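Flagellin B1 (Methanocaldococcus jannaschii DSM 2661, PDB 5YA6) is an archaeal flagellin that binds a calcium ion and probably serves as a building block of the archaellum, the swimming filament of the cell. Local coordinates at residues I45-A50 with F142-G147. Numbering follows the deposited sequence.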
ATOM      1  N   ILE B  45     -17.837  -5.707 -13.139  1.00 13.73           N
ATOM      2  CA  ILE B  45     -16.929  -6.424 -12.264  1.00 13.35           C
ATOM      3  C   ILE B  45     -17.675  -7.027 -11.067  1.00 12.90           C
ATOM      4  O   ILE B  45     -18.378  -6.332 -10.331  1.00 14.52           O
ATOM      5  CB  ILE B  45     -15.856  -5.469 -11.762  1.00 13.63           C
ATOM      6  CG1 ILE B  45     -15.005  -4.984 -12.956  1.00 15.32           C
ATOM      7  CG2 ILE B  45     -14.902  -6.148 -10.743  1.00 14.29           C
ATOM      8  CD1 ILE B  45     -14.250  -3.740 -12.605  1.00 17.05           C
ATOM      9  N   ASP B  46     -17.480  -8.311 -10.863  1.00 14.27           N
ATOM     10  CA  ASP B  46     -18.064  -9.024  -9.729  1.00 15.40           C
ATOM     11  C   ASP B  46     -17.189  -8.708  -8.503  1.00 14.30           C
ATOM     12  O   ASP B  46     -15.965  -8.988  -8.533  1.00 15.74           O
ATOM     13  CB  ASP B  46     -18.038 -10.534 -10.042  1.00 17.99           C
ATOM     14  CG  ASP B  46     -18.573 -11.404  -8.924  1.00 22.48           C
ATOM     15  OD1 ASP B  46     -19.194 -10.893  -7.990  1.00 17.79           O
ATOM     16  OD2 ASP B  46     -18.344 -12.653  -9.005  1.00 26.57           O
ATOM     17  N   LEU B  47     -17.799  -8.178  -7.433  1.00 11.96           N
ATOM     18  CA  LEU B  47     -17.110  -7.848  -6.166  1.00 13.16           C
ATOM     19  C   LEU B  47     -17.079  -8.974  -5.162  1.00 13.02           C
ATOM     20  O   LEU B  47     -16.354  -8.927  -4.165  1.00 13.11           O
ATOM     21  CB  LEU B  47     -17.748  -6.591  -5.505  1.00 13.16           C
ATOM     22  CG  LEU B  47     -17.663  -5.295  -6.318  1.00 13.92           C
ATOM     23  CD1 LEU B  47     -18.129  -4.103  -5.546  1.00 14.82           C
ATOM     24  CD2 LEU B  47     -16.204  -5.022  -6.783  1.00 13.09           C
ATOM     25  N   LYS B  48     -17.863 -10.045  -5.417  1.00 14.68           N
ATOM     26  CA  LYS B  48     -18.104 -11.010  -4.378  1.00 14.33           C
ATOM     27  C   LYS B  48     -16.851 -11.780  -3.945  1.00 14.10           C
ATOM     28  O   LYS B  48     -16.785 -12.149  -2.765  1.00 16.39           O
ATOM     29  CB  LYS B  48     -19.270 -11.967  -4.766  1.00 15.59           C
ATOM     30  CG  LYS B  48     -20.607 -11.275  -4.765  1.00 16.57           C
ATOM     31  CD  LYS B  48     -21.805 -12.126  -5.200  1.00 18.77           C
ATOM     32  CE  LYS B  48     -21.732 -12.648  -6.641  1.00 19.69           C
ATOM     33  NZ  LYS B  48     -21.778 -11.560  -7.629  1.00 21.12           N
ATOM     34  N   ASN B  49     -15.821 -11.958  -4.788  1.00 17.05           N
ATOM     35  CA  ASN B  49     -14.536 -12.583  -4.349  1.00 19.35           C
ATOM     36  C   ASN B  49     -13.401 -11.594  -4.185  1.00 19.41           C
ATOM     37  O   ASN B  49     -12.244 -11.978  -4.071  1.00 19.00           O
ATOM     38  CB  ASN B  49     -14.139 -13.640  -5.391  1.00 24.61           C
ATOM     39  CG  ASN B  49     -15.120 -14.733  -5.407  1.00 31.21           C
ATOM     40  OD1 ASN B  49     -15.953 -14.826  -6.314  1.00 40.77           O
ATOM     41  ND2 ASN B  49     -15.150 -15.487  -4.322  1.00 34.34           N
ATOM     42  N   ALA B  50     -13.742 -10.317  -4.163  1.00 17.51           N
ATOM     43  CA  ALA B  50     -12.739  -9.261  -4.144  1.00 15.57           C
ATOM     44  C   ALA B  50     -12.100  -9.207  -2.783  1.00 15.65           C
ATOM     45  O   ALA B  50     -12.773  -9.385  -1.740  1.00 15.25           O
ATOM     46  CB  ALA B  50     -13.368  -7.914  -4.522  1.00 14.70           C
ATOM     47  N   PHE B 142      -7.628  -2.818  -3.348  1.00  9.96           N
ATOM     48  CA  PHE B 142      -8.890  -3.593  -3.476  1.00  9.87           C
ATOM     49  C   PHE B 142      -8.906  -4.277  -4.815  1.00  9.72           C
ATOM     50  O   PHE B 142      -8.971  -3.628  -5.854  1.00 10.79           O
ATOM     51  CB  PHE B 142     -10.073  -2.667  -3.333  1.00 10.14           C
ATOM     52  CG  PHE B 142     -11.414  -3.416  -3.306  1.00 10.04           C
ATOM     53  CD1 PHE B 142     -11.615  -4.421  -2.404  1.00 10.99           C
ATOM     54  CD2 PHE B 142     -12.455  -3.047  -4.149  1.00 10.85           C
ATOM     55  CE1 PHE B 142     -12.812  -5.099  -2.352  1.00 12.05           C
ATOM     56  CE2 PHE B 142     -13.669  -3.712  -4.066  1.00 11.43           C
ATOM     57  CZ  PHE B 142     -13.842  -4.721  -3.172  1.00 10.87           C
ATOM     58  N   GLN B 143      -8.797  -5.610  -4.776  1.00 10.54           N
ATOM     59  CA  GLN B 143      -8.524  -6.412  -5.937  1.00 10.96           C
ATOM     60  C   GLN B 143      -9.681  -7.431  -6.182  1.00 12.18           C
ATOM     61  O   GLN B 143      -9.773  -8.441  -5.521  1.00 12.33           O
ATOM     62  CB  GLN B 143      -7.241  -7.179  -5.685  1.00 12.02           C
ATOM     63  CG  GLN B 143      -6.823  -8.030  -6.902  1.00 11.99           C
ATOM     64  CD  GLN B 143      -6.544  -7.249  -8.144  1.00 12.14           C
ATOM     65  OE1 GLN B 143      -5.515  -6.545  -8.260  1.00 14.07           O
ATOM     66  NE2 GLN B 143      -7.489  -7.333  -9.111  1.00 15.42           N
ATOM     67  N   PRO B 144     -10.493  -7.144  -7.137  1.00 14.55           N
ATOM     68  CA  PRO B 144     -11.436  -8.189  -7.546  1.00 15.13           C
ATOM     69  C   PRO B 144     -10.723  -9.324  -8.268  1.00 17.86           C
ATOM     70  O   PRO B 144      -9.566  -9.209  -8.692  1.00 16.37           O
ATOM     71  CB  PRO B 144     -12.328  -7.434  -8.565  1.00 18.27           C
ATOM     72  CG  PRO B 144     -12.290  -6.047  -8.058  1.00 17.91           C
ATOM     73  CD  PRO B 144     -10.746  -5.909  -7.843  1.00 16.75           C
ATOM     74  N   GLU B 145     -11.442 -10.402  -8.471  1.00 17.15           N
ATOM     75  CA  GLU B 145     -10.846 -11.515  -9.159  1.00 17.73           C
ATOM     76  C   GLU B 145     -10.302 -11.127 -10.529  1.00 19.79           C
ATOM     77  O   GLU B 145      -9.171 -11.551 -10.907  1.00 18.76           O
ATOM     78  CB  GLU B 145     -11.843 -12.653  -9.240  1.00 18.33           C
ATOM     79  CG  GLU B 145     -11.262 -13.890  -9.946  1.00 20.95           C
ATOM     80  CD  GLU B 145     -12.262 -15.037 -10.049  1.00 25.62           C
ATOM     81  OE1 GLU B 145     -11.876 -16.097 -10.646  1.00 29.06           O
ATOM     82  OE2 GLU B 145     -13.404 -14.920  -9.549  1.00 26.95           O
ATOM     83  N   PHE B 146     -11.103 -10.368 -11.262  1.00 17.26           N
ATOM     84  CA  PHE B 146     -10.793  -9.936 -12.611  1.00 21.26           C
ATOM     85  C   PHE B 146     -10.652  -8.423 -12.651  1.00 21.21           C
ATOM     86  O   PHE B 146     -11.373  -7.684 -11.933  1.00 23.60           O
ATOM     87  CB  PHE B 146     -11.874 -10.396 -13.578  1.00 22.15           C
ATOM     88  CG  PHE B 146     -12.020 -11.885 -13.658  1.00 24.75           C
ATOM     89  CD1 PHE B 146     -11.055 -12.650 -14.270  1.00 26.76           C
ATOM     90  CD2 PHE B 146     -13.104 -12.518 -13.101  1.00 25.43           C
ATOM     91  CE1 PHE B 146     -11.184 -14.020 -14.339  1.00 28.35           C
ATOM     92  CE2 PHE B 146     -13.225 -13.885 -13.130  1.00 25.58           C
ATOM     93  CZ  PHE B 146     -12.281 -14.646 -13.768  1.00 28.03           C
ATOM     94  N   GLY B 147      -9.690  -7.955 -13.433  1.00 18.51           N
ATOM     95  CA  GLY B 147      -9.398  -6.558 -13.602  1.00 17.67           C
ATOM     96  C   GLY B 147      -8.380  -5.956 -12.637  1.00 17.53           C
ATOM     97  O   GLY B 147      -7.864  -6.653 -11.741  1.00 17.38           O
TER
HETATM   98  O   HOH W   1     -14.111  -9.980 -10.542  1.00 17.38           O
HETATM   99  O   HOH W   2     -14.241 -10.697  -7.222  1.00 18.83           O
HETATM  100  O   HOH W   3     -15.237 -12.742  -9.511  1.00 34.72           O
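Phe142 keeps CG trans to its own N (chi1 -174°), which carries the ring across to Ala50 and Leu47, while Ile45 holds CG1 beside its own N (chi1 -64°), which puts CG2 anti to that N and against the pyrrolidine of Pro144. Ala50 CB lies 3.5 Å from Phe142 CZ, an approach that suits a residue with nothing beyond CB; beside it, the branched end of Leu47 lets CD2 reach Phe142 CE2 at 3.9 Å, the two side chains crossing at about a right angle, and one broad ring thus serves both partners. Beta-branched Ile45 has a methyl on CB to set 3.6 Å from Pro144 CB, and a proline suits this place because its compact ring offers carbon to both Ile45 and Ala50. Leu47 to Ala50 form a type I beta turn between strand 45-46 and strand 51-56, which pairs antiparallel with 137-143 in the large sheet of this flagellin. Cutting Phe142 back to an alanine is likely to leave Ala50 CB and Leu47 CD2 without their aromatic partner and to open a gap beside the turn. No direct hydrogen bond joins the segments; instead Asp46 O accepts from two waters, which in turn accept from Glu145 N and Phe146 N. A third water donates to Asp46 OD2 and, at 2.8 Å, to Glu145 OE2, linking carboxylates whose like charges would otherwise probably disfavour each other.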